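Long-range contacts in flavoprotein (Thermotoga maritima, PDB 5V8S), which probably acts as an oxidoreductase, passing electrons from an FMN-binding flavodoxin-like part to a di-iron centre in a metallo-beta-lactamase-like part: residues 46-51 / 206-211; 117-122 / 136-141; 184-189 / 200-205; 274-279 / 328-333; 359-364 / 385-390. The protein carries 1 engineered substitution. All coordinates share one frame; numbering follows the deposited sequence.

Contact 1: residues 46-51 / 206-211; sequences IPEGIS and VTKYIV
Lys208 and Glu48 come at each other from opposite directions, the lysine fully extended from helix 196-214 and the carboxylate held out by the turn that runs from Ile46 to Gly49. Lys208 NZ sits 2.9 Å from Glu48 OE2, on the syn lone pair of that oxygen. A second, weak bond joins Lys208 NZ to Glu48 OE1 at 3.1 Å, which makes the salt bridge forked. Apolar atoms line the approach: Ile46 CG2 lies 4.2 Å from Lys208 CE. Next along the helix, Ile50 CD1 lies 4.4 Å from Tyr209 CE1, oblique to the ring.

The glutamate is bent to fit. Its CG lies between the backbone N and the carbonyl carbon (chi1 66°), and the chain folds again at chi2, -92°. Behind it the type I turn is closed by Gly49 N bonding to Ile46 O at 3.0 Å, with Gly49 at positive phi. Further out, Glu48 OE2 also takes a hydrogen bond from His205 ND1, while Lys208 NZ is shared with Glu45 O and with Glu312 of helix 310-316. Tyr209 packs edge-to-face with Tyr185. The side chain of Tyr209 is about 4 Å from the bound mu-oxo-diiron.

One ammonium group therefore serves two carboxylates and a carbonyl in a buried place, a setting likely to keep Lys208 charged and to favour the ionised form of Glu48.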
# COMPACT_ATOMS: atom_id res chain seq x y z
N ILE A 46 4.30 -6.32 -10.80
CA ILE A 46 4.39 -7.02 -12.08
C ILE A 46 5.24 -8.28 -11.93
O ILE A 46 6.36 -8.36 -12.45
CB ILE A 46 4.91 -6.11 -13.22
CG1 ILE A 46 6.23 -5.41 -12.87
CG2 ILE A 46 3.85 -5.09 -13.57
CD1 ILE A 46 6.95 -4.85 -14.15
N PRO A 47 4.74 -9.31 -11.24
CA PRO A 47 5.47 -10.59 -11.21
C PRO A 47 5.72 -11.17 -12.59
O PRO A 47 6.63 -12.00 -12.74
CB PRO A 47 4.55 -11.50 -10.37
CG PRO A 47 3.22 -10.84 -10.41
CD PRO A 47 3.46 -9.37 -10.52
N GLU A 48 4.93 -10.78 -13.60
CA GLU A 48 5.11 -11.29 -14.95
C GLU A 48 6.24 -10.61 -15.71
O GLU A 48 6.57 -11.06 -16.81
CB GLU A 48 3.82 -11.11 -15.74
CG GLU A 48 3.42 -9.67 -16.02
CD GLU A 48 2.48 -9.06 -14.98
OE1 GLU A 48 2.73 -9.20 -13.75
OE2 GLU A 48 1.47 -8.46 -15.41
N GLY A 49 6.80 -9.52 -15.18
CA GLY A 49 7.89 -8.83 -15.84
C GLY A 49 7.44 -7.91 -16.97
O GLY A 49 6.26 -7.75 -17.28
N ILE A 50 8.45 -7.32 -17.60
CA ILE A 50 8.26 -6.40 -18.71
C ILE A 50 9.51 -6.46 -19.57
O ILE A 50 10.61 -6.67 -19.06
CB ILE A 50 7.98 -4.97 -18.20
CG1 ILE A 50 7.49 -4.07 -19.35
CG2 ILE A 50 9.21 -4.39 -17.48
CD1 ILE A 50 7.18 -2.62 -18.93
N SER A 51 9.33 -6.30 -20.88
CA SER A 51 10.47 -6.23 -21.78
C SER A 51 10.77 -4.77 -22.12
O SER A 51 9.91 -3.90 -22.02
CB SER A 51 10.24 -7.03 -23.06
OG SER A 51 9.40 -6.36 -23.99
N VAL A 206 -1.75 -6.12 -21.32
CA VAL A 206 -1.80 -4.80 -21.96
C VAL A 206 -2.74 -3.89 -21.20
O VAL A 206 -2.41 -2.74 -20.91
CB VAL A 206 -2.21 -4.94 -23.44
CG1 VAL A 206 -2.38 -3.56 -24.07
CG2 VAL A 206 -1.17 -5.75 -24.18
N THR A 207 -3.92 -4.40 -20.83
CA THR A 207 -4.85 -3.58 -20.06
C THR A 207 -4.20 -3.12 -18.76
O THR A 207 -4.33 -1.96 -18.37
CB THR A 207 -6.11 -4.38 -19.75
OG1 THR A 207 -6.71 -4.75 -21.00
CG2 THR A 207 -7.09 -3.52 -18.96
N LYS A 208 -3.52 -4.03 -18.07
CA LYS A 208 -2.85 -3.68 -16.82
C LYS A 208 -1.83 -2.56 -17.03
O LYS A 208 -1.75 -1.63 -16.22
CB LYS A 208 -2.16 -4.93 -16.26
CG LYS A 208 -1.59 -4.80 -14.87
CD LYS A 208 -0.95 -6.14 -14.49
CE LYS A 208 -0.24 -6.14 -13.17
NZ LYS A 208 0.33 -7.50 -12.88
N TYR A 209 -1.05 -2.64 -18.11
CA TYR A 209 -0.09 -1.60 -18.47
C TYR A 209 -0.80 -0.27 -18.77
O TYR A 209 -0.40 0.79 -18.27
CB TYR A 209 0.72 -2.06 -19.68
CG TYR A 209 1.70 -1.03 -20.17
CD1 TYR A 209 2.96 -0.93 -19.59
CD2 TYR A 209 1.37 -0.14 -21.20
CE1 TYR A 209 3.86 0.03 -20.03
CE2 TYR A 209 2.26 0.80 -21.62
CZ TYR A 209 3.50 0.89 -21.02
OH TYR A 209 4.39 1.85 -21.45
N ILE A 210 -1.85 -0.31 -19.58
CA ILE A 210 -2.57 0.91 -19.92
C ILE A 210 -3.02 1.63 -18.66
O ILE A 210 -2.80 2.83 -18.49
CB ILE A 210 -3.77 0.62 -20.84
CG1 ILE A 210 -3.31 0.15 -22.20
CG2 ILE A 210 -4.62 1.87 -20.98
CD1 ILE A 210 -4.44 -0.46 -23.03
N VAL A 211 -3.72 0.91 -17.79
CA VAL A 211 -4.32 1.58 -16.64
C VAL A 211 -3.25 2.12 -15.70
O VAL A 211 -3.29 3.28 -15.28
CB VAL A 211 -5.31 0.65 -15.90
CG1 VAL A 211 -5.92 1.39 -14.70
CG2 VAL A 211 -6.44 0.17 -16.83

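Contact 2: residues 117-122 / 136-141; sequences VEIIAS and KDVTVV
Ile120 pairs with Thr139 where strands 118-121 and 138-140 run side by side and parallel, the two strands of a beta-alpha-beta unit connected by helix 123-133. Strand 138-140 is the outermost of its mixed sheet, part of the metallo-beta-lactamase-like fold. Three backbone bonds stitch the pair: Thr139 N to Ile119 O at 2.7 Å, Ala121 N to Thr139 O at 3.1 Å and Val141 N to Ala121 O at 3.0 Å.

The side chains sort by face. Ile119, Ala121, Val138 and Val140 share one, where Val138 and Val140 also meet helix 123-133. With chi1 at 174°, Val138 splits its methyls: CG1 lies beside its own carbonyl carbon and touches Ala121 CB at 3.9 Å, while CG2, next to the backbone N, meets Ile119 CG2 at 4.1 Å. Ile120 and Thr139 point to the other face, toward strands 146-149 and 152-158. A chi1 of -65° sets Ile120 CG2 opposite the backbone N, where it crosses Val141 at about a right angle; this CG2 lies 3.5 Å from Val141 CG1. Phe156 packs against both residues.

The Thr139 hydroxyl shares a water with the backbones of both segments: the water accepts from Ile119 N, donates to Asp137 O and lies 2.9 Å from Thr139 OG1.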
# COMPACT_ATOMS: atom_id res chain seq x y z
N VAL A 117 26.31 12.10 -33.28
CA VAL A 117 25.19 11.53 -34.02
C VAL A 117 24.05 12.53 -34.00
O VAL A 117 24.01 13.44 -33.16
CB VAL A 117 24.74 10.18 -33.42
CG1 VAL A 117 25.80 9.12 -33.62
CG2 VAL A 117 24.45 10.34 -31.95
N GLU A 118 23.11 12.36 -34.92
CA GLU A 118 21.89 13.15 -34.88
C GLU A 118 20.91 12.48 -33.92
O GLU A 118 20.45 11.36 -34.18
CB GLU A 118 21.28 13.29 -36.27
CG GLU A 118 20.06 14.17 -36.29
CD GLU A 118 19.60 14.46 -37.70
OE1 GLU A 118 20.19 15.35 -38.36
OE2 GLU A 118 18.66 13.80 -38.16
N ILE A 119 20.60 13.15 -32.81
CA ILE A 119 19.63 12.67 -31.83
C ILE A 119 18.32 13.41 -32.07
O ILE A 119 18.28 14.64 -32.02
CB ILE A 119 20.13 12.90 -30.39
CG1 ILE A 119 21.49 12.22 -30.19
CG2 ILE A 119 19.10 12.40 -29.37
CD1 ILE A 119 22.14 12.46 -28.81
N ILE A 120 17.25 12.68 -32.35
CA ILE A 120 15.95 13.28 -32.68
C ILE A 120 14.99 13.06 -31.53
O ILE A 120 14.82 11.93 -31.05
CB ILE A 120 15.39 12.69 -33.98
CG1 ILE A 120 16.30 13.05 -35.15
CG2 ILE A 120 13.96 13.18 -34.23
CD1 ILE A 120 16.00 12.27 -36.39
N ALA A 121 14.32 14.13 -31.11
CA ALA A 121 13.33 14.04 -30.03
C ALA A 121 12.32 15.16 -30.20
O ALA A 121 12.50 16.08 -31.00
CB ALA A 121 14.01 14.14 -28.66
N SER A 122 11.25 15.11 -29.42
CA SER A 122 10.32 16.22 -29.36
C SER A 122 10.93 17.39 -28.58
O SER A 122 12.00 17.29 -27.99
CB SER A 122 9.04 15.78 -28.66
OG SER A 122 9.27 15.57 -27.28
N LYS A 136 22.98 17.64 -24.91
CA LYS A 136 22.56 18.95 -25.37
C LYS A 136 22.33 19.05 -26.86
O LYS A 136 21.45 19.81 -27.29
CB LYS A 136 23.60 20.01 -24.96
CG LYS A 136 23.71 20.18 -23.45
CD LYS A 136 24.47 21.44 -23.06
CE LYS A 136 24.35 21.71 -21.55
NZ LYS A 136 22.93 21.83 -21.08
N ASP A 137 23.06 18.31 -27.68
CA ASP A 137 22.96 18.53 -29.13
C ASP A 137 21.87 17.62 -29.68
O ASP A 137 22.11 16.55 -30.24
CB ASP A 137 24.32 18.36 -29.81
CG ASP A 137 25.25 19.57 -29.57
OD1 ASP A 137 24.75 20.69 -29.31
OD2 ASP A 137 26.49 19.41 -29.65
N VAL A 138 20.63 18.08 -29.52
CA VAL A 138 19.45 17.31 -29.89
C VAL A 138 18.68 18.07 -30.96
O VAL A 138 18.45 19.27 -30.85
CB VAL A 138 18.55 17.03 -28.66
CG1 VAL A 138 17.25 16.35 -29.07
CG2 VAL A 138 19.28 16.17 -27.67
N THR A 139 18.25 17.34 -31.99
CA THR A 139 17.43 17.88 -33.07
C THR A 139 15.96 17.71 -32.70
O THR A 139 15.48 16.59 -32.55
CB THR A 139 17.76 17.12 -34.35
OG1 THR A 139 19.13 17.36 -34.69
CG2 THR A 139 16.87 17.55 -35.50
N VAL A 140 15.24 18.83 -32.60
CA VAL A 140 13.82 18.82 -32.25
C VAL A 140 13.00 18.67 -33.51
O VAL A 140 13.20 19.42 -34.48
CB VAL A 140 13.44 20.11 -31.51
CG1 VAL A 140 11.93 20.24 -31.37
CG2 VAL A 140 14.09 20.12 -30.15
N VAL A 141 12.04 17.74 -33.50
CA VAL A 141 11.07 17.58 -34.57
C VAL A 141 9.71 18.06 -34.08
O VAL A 141 9.35 17.87 -32.91
CB VAL A 141 10.98 16.13 -35.08
CG1 VAL A 141 12.22 15.77 -35.91
CG2 VAL A 141 10.76 15.15 -33.93
O HOH W 1 21.18 16.12 -33.03

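Contact 3: residues 184-189 / 200-205; sequences GYLLPE and ERYLPH
The backbones come closest at Tyr185 and His205, whose CA atoms are 5.2 Å apart, and a weak bond runs from Tyr185 N to His205 O at 3.4 Å. It falls where helix 196-214 is kinked: the N atoms of Pro204 and His205 make no bond to the preceding turn, and His205 N bonds only weakly to Tyr202 O.

Leu186 carries much of the packing. Its CB points at the helix, and CG continues anti to the backbone N (chi1 -168°). Leu186 CD1 stands over one face of the His205 imidazole, 4.0 Å from the ring centroid in a CH-pi contact. Leu186 CD2 sits between His205 and the edge of the Tyr202 ring, 4.1 Å from Tyr202 CD1. Pro188 CG comes obliquely onto that same Tyr202 CD1, also at 4.1 Å.

Residues 184-189 belong to the long loop between strand 175-179 and helix 196-214 of the metallo-beta-lactamase-like part, and here the loop folds back over the helix that follows it. Gly184 is bonded through its backbone to His240, a residue of the di-iron pocket. Lacking a side chain, Gly184 lets Tyr202 OH approach to 3.4 Å from its CA; that hydroxyl is hydrogen-bonded to Leu242 N. Tyr185 O is buried without a polar partner, facing the ring edge of Tyr202 at 3.2 Å from CE1. Nearer the solvent, Glu189 OE1 and Arg201 NH1 form a long salt bridge at 3.8 Å, the carboxylate and guanidinium planes turned 60° apart.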
# COMPACT_ATOMS: atom_id res chain seq x y z
N GLY A 184 2.82 -3.36 -23.33
CA GLY A 184 2.16 -4.16 -22.31
C GLY A 184 3.21 -4.78 -21.41
O GLY A 184 4.39 -4.84 -21.75
N TYR A 185 2.76 -5.24 -20.23
CA TYR A 185 3.58 -6.09 -19.39
C TYR A 185 3.58 -7.51 -19.96
O TYR A 185 2.91 -7.79 -20.97
CB TYR A 185 3.03 -6.11 -17.97
CG TYR A 185 2.99 -4.78 -17.26
CD1 TYR A 185 4.13 -4.00 -17.11
CD2 TYR A 185 1.81 -4.31 -16.69
CE1 TYR A 185 4.10 -2.78 -16.40
CE2 TYR A 185 1.76 -3.12 -16.00
CZ TYR A 185 2.91 -2.34 -15.86
OH TYR A 185 2.87 -1.14 -15.16
N LEU A 186 4.32 -8.42 -19.30
CA LEU A 186 4.47 -9.84 -19.64
C LEU A 186 5.70 -10.07 -20.51
O LEU A 186 6.08 -9.22 -21.32
CB LEU A 186 3.22 -10.44 -20.33
CG LEU A 186 3.18 -11.98 -20.45
CD1 LEU A 186 2.97 -12.67 -19.13
CD2 LEU A 186 2.10 -12.43 -21.44
N LEU A 187 6.30 -11.25 -20.37
CA LEU A 187 7.43 -11.66 -21.20
C LEU A 187 7.01 -12.82 -22.09
O LEU A 187 7.35 -13.97 -21.80
CB LEU A 187 8.59 -12.07 -20.31
CG LEU A 187 9.05 -11.00 -19.33
CD1 LEU A 187 10.09 -11.58 -18.36
CD2 LEU A 187 9.57 -9.77 -20.07
N PRO A 188 6.29 -12.56 -23.19
CA PRO A 188 5.74 -13.65 -23.98
C PRO A 188 6.84 -14.47 -24.63
O PRO A 188 7.94 -13.99 -24.91
CB PRO A 188 4.88 -12.94 -25.03
CG PRO A 188 4.74 -11.54 -24.55
CD PRO A 188 5.94 -11.25 -23.75
N GLU A 189 6.49 -15.71 -24.93
CA GLU A 189 7.44 -16.70 -25.43
C GLU A 189 7.76 -16.51 -26.91
O GLU A 189 8.44 -17.37 -27.49
CB GLU A 189 6.88 -18.11 -25.20
CG GLU A 189 6.00 -18.26 -23.94
CD GLU A 189 5.78 -19.72 -23.54
OE1 GLU A 189 4.64 -20.08 -23.17
OE2 GLU A 189 6.75 -20.51 -23.59
N GLU A 200 -4.14 -13.85 -26.85
CA GLU A 200 -5.25 -13.83 -25.90
C GLU A 200 -4.75 -13.75 -24.46
O GLU A 200 -5.34 -13.06 -23.63
CB GLU A 200 -6.14 -15.05 -26.08
CG GLU A 200 -6.95 -14.97 -27.37
CD GLU A 200 -7.77 -16.21 -27.65
OE1 GLU A 200 -8.17 -16.90 -26.68
OE2 GLU A 200 -8.03 -16.51 -28.84
N ARG A 201 -3.68 -14.48 -24.13
CA ARG A 201 -3.10 -14.39 -22.80
C ARG A 201 -2.46 -13.03 -22.56
O ARG A 201 -2.37 -12.59 -21.42
CB ARG A 201 -2.08 -15.51 -22.66
CG ARG A 201 -1.18 -15.49 -21.51
CD ARG A 201 -0.23 -16.70 -21.55
NE ARG A 201 -0.61 -17.72 -22.55
CZ ARG A 201 0.23 -18.28 -23.41
NH1 ARG A 201 1.53 -17.97 -23.40
NH2 ARG A 201 -0.22 -19.18 -24.27
N TYR A 202 -1.97 -12.38 -23.62
CA TYR A 202 -1.21 -11.13 -23.50
C TYR A 202 -2.12 -9.93 -23.24
O TYR A 202 -1.75 -9.03 -22.48
CB TYR A 202 -0.38 -10.94 -24.77
CG TYR A 202 0.39 -9.64 -24.85
CD1 TYR A 202 1.34 -9.30 -23.90
CD2 TYR A 202 0.20 -8.76 -25.92
CE1 TYR A 202 2.05 -8.13 -23.99
CE2 TYR A 202 0.93 -7.57 -26.02
CZ TYR A 202 1.85 -7.26 -25.03
OH TYR A 202 2.58 -6.10 -25.13
N LEU A 203 -3.28 -9.87 -23.87
CA LEU A 203 -4.06 -8.62 -23.84
C LEU A 203 -4.43 -8.17 -22.43
O LEU A 203 -4.40 -6.95 -22.17
CB LEU A 203 -5.26 -8.71 -24.79
CG LEU A 203 -4.87 -8.56 -26.27
CD1 LEU A 203 -6.04 -8.93 -27.15
CD2 LEU A 203 -4.43 -7.15 -26.56
N PRO A 204 -4.78 -9.04 -21.48
CA PRO A 204 -5.04 -8.54 -20.12
C PRO A 204 -3.83 -7.86 -19.50
O PRO A 204 -3.99 -6.93 -18.71
CB PRO A 204 -5.46 -9.80 -19.36
CG PRO A 204 -5.98 -10.72 -20.42
CD PRO A 204 -5.14 -10.46 -21.64
N HIS A 205 -2.62 -8.29 -19.86
CA HIS A 205 -1.42 -7.60 -19.40
C HIS A 205 -1.20 -6.27 -20.11
O HIS A 205 -0.54 -5.38 -19.56
CB HIS A 205 -0.20 -8.50 -19.53
CG HIS A 205 -0.30 -9.76 -18.73
ND1 HIS A 205 0.07 -9.83 -17.40
CD2 HIS A 205 -0.76 -10.99 -19.06
CE1 HIS A 205 -0.16 -11.05 -16.95
NE2 HIS A 205 -0.67 -11.78 -17.93

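Contact 4: residues 274-279 / 328-333; sequences SMYGFV and STYEAE
Tyr330, Ser328 and Met275 bury the most surface here, and Tyr330 is where several neighbours converge. Tyr276 drives the edge of its ring at the Tyr330 face: the planes stand at 71°, the centroids are 5.0 Å apart, and Tyr276 CE2 hangs 3.5 Å above the plane, over the ring centre. This is a T-shaped pair. Met275 slides past the same ring obliquely, its SD 4.0 Å from Tyr330 CD2 in a Met-aromatic contact, and Phe278 CB closes on the Tyr330 hydroxyl.

Met275 is bent at chi3 (69°), which carries CE beyond SD to within 3.7 Å of Glu331 OE2. Its SD also touches Ser328 CB at 3.6 Å. Ser328 OG takes a weak bond from Met275 N at 3.4 Å, but its stronger partner is Asp273 O, and Val279 CG2 packs on it.

The second subunit covers part of this surface: its Phe132 packs on Phe278 and Tyr330, and its Glu99, a residue of the di-iron pocket, makes a weak hydrogen bond with Tyr276 OH. These loops lie at strand ends where flavodoxins hold FMN, consistent with a flavin site facing that di-iron pocket. The contact itself is held mainly by apolar and aromatic packing.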
# COMPACT_ATOMS: atom_id res chain seq x y z
N SER A 274 -12.02 -6.09 5.10
CA SER A 274 -12.74 -6.72 6.19
C SER A 274 -11.74 -6.76 7.33
O SER A 274 -10.86 -7.63 7.35
CB SER A 274 -13.24 -8.09 5.76
OG SER A 274 -13.96 -8.69 6.80
N MET A 275 -11.87 -5.78 8.24
CA MET A 275 -10.96 -5.65 9.37
C MET A 275 -11.15 -6.78 10.36
O MET A 275 -10.17 -7.23 10.96
CB MET A 275 -11.17 -4.31 10.08
CG MET A 275 -10.56 -3.09 9.35
SD MET A 275 -10.96 -1.43 10.04
CE MET A 275 -10.05 -1.49 11.57
N TYR A 276 -12.40 -7.26 10.52
CA TYR A 276 -12.71 -8.29 11.51
C TYR A 276 -13.60 -9.43 11.02
O TYR A 276 -13.77 -10.38 11.78
CB TYR A 276 -13.42 -7.72 12.75
CG TYR A 276 -12.86 -6.40 13.26
CD1 TYR A 276 -11.59 -6.33 13.82
CD2 TYR A 276 -13.60 -5.24 13.18
CE1 TYR A 276 -11.07 -5.14 14.24
CE2 TYR A 276 -13.10 -4.03 13.61
CZ TYR A 276 -11.82 -3.99 14.13
OH TYR A 276 -11.33 -2.78 14.55
N GLY A 277 -14.20 -9.35 9.83
CA GLY A 277 -15.10 -10.39 9.35
C GLY A 277 -16.55 -9.96 9.15
O GLY A 277 -17.29 -10.63 8.42
N PHE A 278 -16.95 -8.82 9.70
CA PHE A 278 -18.32 -8.34 9.48
C PHE A 278 -18.54 -7.87 8.05
O PHE A 278 -19.60 -8.13 7.46
CB PHE A 278 -18.64 -7.25 10.49
CG PHE A 278 -18.68 -7.75 11.89
CD1 PHE A 278 -19.78 -8.43 12.36
CD2 PHE A 278 -17.60 -7.58 12.73
CE1 PHE A 278 -19.82 -8.91 13.64
CE2 PHE A 278 -17.65 -8.06 14.04
CZ PHE A 278 -18.76 -8.73 14.48
N VAL A 279 -17.58 -7.16 7.47
CA VAL A 279 -17.71 -6.78 6.06
C VAL A 279 -17.72 -8.02 5.18
O VAL A 279 -18.53 -8.13 4.25
CB VAL A 279 -16.59 -5.80 5.67
CG1 VAL A 279 -16.67 -5.50 4.19
CG2 VAL A 279 -16.70 -4.50 6.47
N SER A 328 -14.85 -0.89 5.64
CA SER A 328 -14.74 -0.81 7.09
C SER A 328 -14.55 0.63 7.53
O SER A 328 -13.79 1.39 6.92
CB SER A 328 -13.53 -1.59 7.59
OG SER A 328 -13.60 -2.99 7.32
N THR A 329 -15.13 0.96 8.68
CA THR A 329 -15.01 2.30 9.22
C THR A 329 -14.66 2.17 10.70
O THR A 329 -13.48 2.16 11.03
CB THR A 329 -16.30 3.09 9.00
OG1 THR A 329 -17.38 2.43 9.67
CG2 THR A 329 -16.63 3.22 7.50
N TYR A 330 -15.65 2.01 11.59
CA TYR A 330 -15.41 1.97 13.03
C TYR A 330 -14.86 3.32 13.50
O TYR A 330 -15.61 4.31 13.50
CB TYR A 330 -14.53 0.77 13.40
CG TYR A 330 -15.09 -0.55 12.86
CD1 TYR A 330 -16.13 -1.19 13.51
CD2 TYR A 330 -14.59 -1.12 11.68
CE1 TYR A 330 -16.65 -2.38 13.02
CE2 TYR A 330 -15.13 -2.31 11.17
CZ TYR A 330 -16.15 -2.94 11.86
OH TYR A 330 -16.69 -4.11 11.37
N GLU A 331 -13.57 3.39 13.86
CA GLU A 331 -12.98 4.64 14.35
C GLU A 331 -12.75 5.68 13.25
O GLU A 331 -12.71 6.88 13.56
CB GLU A 331 -11.65 4.33 15.06
CG GLU A 331 -10.48 3.90 14.14
CD GLU A 331 -10.59 2.42 13.73
OE1 GLU A 331 -11.61 1.78 14.08
OE2 GLU A 331 -9.64 1.90 13.08
N ALA A 332 -12.61 5.27 11.99
CA ALA A 332 -12.26 6.18 10.90
C ALA A 332 -13.17 5.89 9.72
O ALA A 332 -13.76 4.82 9.63
CB ALA A 332 -10.80 5.99 10.46
N GLU A 333 -13.27 6.85 8.79
CA GLU A 333 -14.13 6.67 7.63
C GLU A 333 -13.48 5.80 6.57
O GLU A 333 -14.19 5.05 5.88
CB GLU A 333 -14.51 8.02 7.01
CG GLU A 333 -15.58 8.82 7.77
CD GLU A 333 -16.93 8.10 7.88
OE1 GLU A 333 -17.17 7.13 7.12
OE2 GLU A 333 -17.74 8.51 8.74

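Contact 5: residues 359-364 / 385-390; sequences GVHGWA and FTEIKG
Glu387 swings its CG anti to the backbone N (chi1 -173°) and runs on extended, which carries the carboxylate obliquely across the His361 side chain. Its OE2 comes 3.1 Å from His361 CB, with the imidazole and carboxylate planes almost perpendicular at 86°. A single water bridges the two residues, accepting from His361 N and donating to Glu387 OE2 and to Ile388 O.

Ile388 turns CG1 to lie beside its own backbone N (chi1 -64°), dropping it onto the neighbouring strand 3.6 Å from Gly359 N, while its CG2 meets Val360 CG2 at 3.9 Å. Phe385 brings its ring obliquely against Gly359, with CZ 3.7 Å from Gly359 O; the glycine has no side chain to obstruct it.

Between the strands, Gly359 is held by both of its backbone polar atoms: Gly359 N donates to Thr386 O at 3.0 Å, and Gly359 O accepts from Ile388 N at 2.8 Å, the donor standing well above the carbonyl plane. Val279, from helix 278-292, packs on Val360 and Ile388.

Strands 354-360 and 381-388, with helix 371-376 between them, form the last beta-alpha-beta unit of the five-stranded parallel sheet that typifies the flavodoxin-like fold.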
# COMPACT_ATOMS: atom_id res chain seq x y z
N GLY A 359 -21.11 -0.03 3.62
CA GLY A 359 -20.18 0.51 4.59
C GLY A 359 -20.68 0.35 6.01
O GLY A 359 -21.89 0.43 6.26
N VAL A 360 -19.74 0.13 6.92
CA VAL A 360 -20.06 0.08 8.34
C VAL A 360 -20.40 1.48 8.83
O VAL A 360 -19.81 2.47 8.38
CB VAL A 360 -18.83 -0.47 9.08
CG1 VAL A 360 -19.01 -0.31 10.56
CG2 VAL A 360 -18.62 -1.93 8.70
N HIS A 361 -21.34 1.55 9.77
CA HIS A 361 -21.68 2.81 10.43
C HIS A 361 -20.77 2.94 11.64
O HIS A 361 -21.00 2.30 12.68
CB HIS A 361 -23.14 2.81 10.84
CG HIS A 361 -23.57 4.08 11.50
ND1 HIS A 361 -23.12 5.32 11.11
CD2 HIS A 361 -24.42 4.30 12.54
CE1 HIS A 361 -23.66 6.25 11.88
NE2 HIS A 361 -24.46 5.65 12.75
N GLY A 362 -19.74 3.77 11.52
CA GLY A 362 -18.77 3.97 12.57
C GLY A 362 -19.03 5.23 13.38
O GLY A 362 -20.08 5.87 13.30
N TRP A 363 -18.04 5.60 14.17
CA TRP A 363 -18.14 6.74 15.07
C TRP A 363 -17.07 7.77 14.76
O TRP A 363 -16.57 8.46 15.66
CB TRP A 363 -18.07 6.27 16.52
CG TRP A 363 -16.84 5.47 16.85
CD1 TRP A 363 -15.65 5.95 17.25
CD2 TRP A 363 -16.71 4.05 16.81
NE1 TRP A 363 -14.77 4.92 17.47
CE2 TRP A 363 -15.39 3.74 17.21
CE3 TRP A 363 -17.57 3.00 16.46
CZ2 TRP A 363 -14.92 2.43 17.29
CZ3 TRP A 363 -17.09 1.70 16.53
CH2 TRP A 363 -15.79 1.43 16.95
N ALA A 364 -16.72 7.89 13.50
CA ALA A 364 -15.69 8.83 13.10
C ALA A 364 -16.18 10.26 13.28
O ALA A 364 -17.38 10.54 13.13
CB ALA A 364 -15.33 8.61 11.63
N PHE A 385 -26.21 3.53 -1.03
CA PHE A 385 -25.38 3.17 0.11
C PHE A 385 -26.17 2.20 0.99
O PHE A 385 -27.35 2.44 1.28
CB PHE A 385 -25.02 4.41 0.93
CG PHE A 385 -24.24 4.09 2.16
CD1 PHE A 385 -22.86 3.99 2.12
CD2 PHE A 385 -24.89 3.87 3.37
CE1 PHE A 385 -22.14 3.68 3.26
CE2 PHE A 385 -24.18 3.57 4.51
CZ PHE A 385 -22.80 3.47 4.45
N THR A 386 -25.53 1.11 1.40
CA THR A 386 -26.13 0.11 2.27
C THR A 386 -25.26 -0.07 3.50
O THR A 386 -24.06 -0.29 3.39
CB THR A 386 -26.29 -1.24 1.54
OG1 THR A 386 -27.08 -1.06 0.36
CG2 THR A 386 -26.94 -2.28 2.42
N GLU A 387 -25.89 -0.03 4.66
CA GLU A 387 -25.16 -0.15 5.91
C GLU A 387 -24.77 -1.60 6.15
O GLU A 387 -25.59 -2.51 6.01
CB GLU A 387 -26.04 0.34 7.07
CG GLU A 387 -25.26 0.38 8.36
CD GLU A 387 -26.08 0.82 9.57
OE1 GLU A 387 -27.27 1.17 9.40
OE2 GLU A 387 -25.53 0.79 10.69
N ILE A 388 -23.51 -1.80 6.54
CA ILE A 388 -23.02 -3.10 6.98
C ILE A 388 -23.24 -3.16 8.48
O ILE A 388 -22.61 -2.41 9.23
CB ILE A 388 -21.55 -3.31 6.61
CG1 ILE A 388 -21.37 -3.34 5.09
CG2 ILE A 388 -21.02 -4.60 7.28
CD1 ILE A 388 -19.93 -3.45 4.64
N LYS A 389 -24.12 -4.06 8.91
CA LYS A 389 -24.42 -4.27 10.31
C LYS A 389 -23.85 -5.60 10.76
O LYS A 389 -23.43 -6.43 9.96
CB LYS A 389 -25.93 -4.25 10.53
CG LYS A 389 -26.57 -2.94 10.16
CD LYS A 389 -28.01 -2.95 10.58
CE LYS A 389 -28.68 -1.63 10.33
NZ LYS A 389 -30.04 -1.61 10.95
N GLY A 390 -23.85 -5.81 12.07
CA GLY A 390 -23.42 -7.08 12.61
C GLY A 390 -24.58 -8.05 12.69
O GLY A 390 -25.11 -8.48 11.66
O HOH W 2 -23.01 -0.39 10.92

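From the N terminus, contact 1 opens first and closes a long loop that spans much of the metallo-beta-lactamase-like part. Contacts 2 and 3 both nest inside it, one after the other: contact 2 closes a short beta-alpha-beta loop at the sheet edge, about 30 Å from contact 1 between centres, while contact 3 folds a loop back onto helix 196-214. Contacts 1 and 3 share that helix and touch through Gly49 O and Leu186 N. Further along, contacts 4 and 5 follow in series within the flavodoxin-like part, joined by Thr329 to Val360 and by Tyr330 to Trp363. Both reach the second subunit. None of the loops cross.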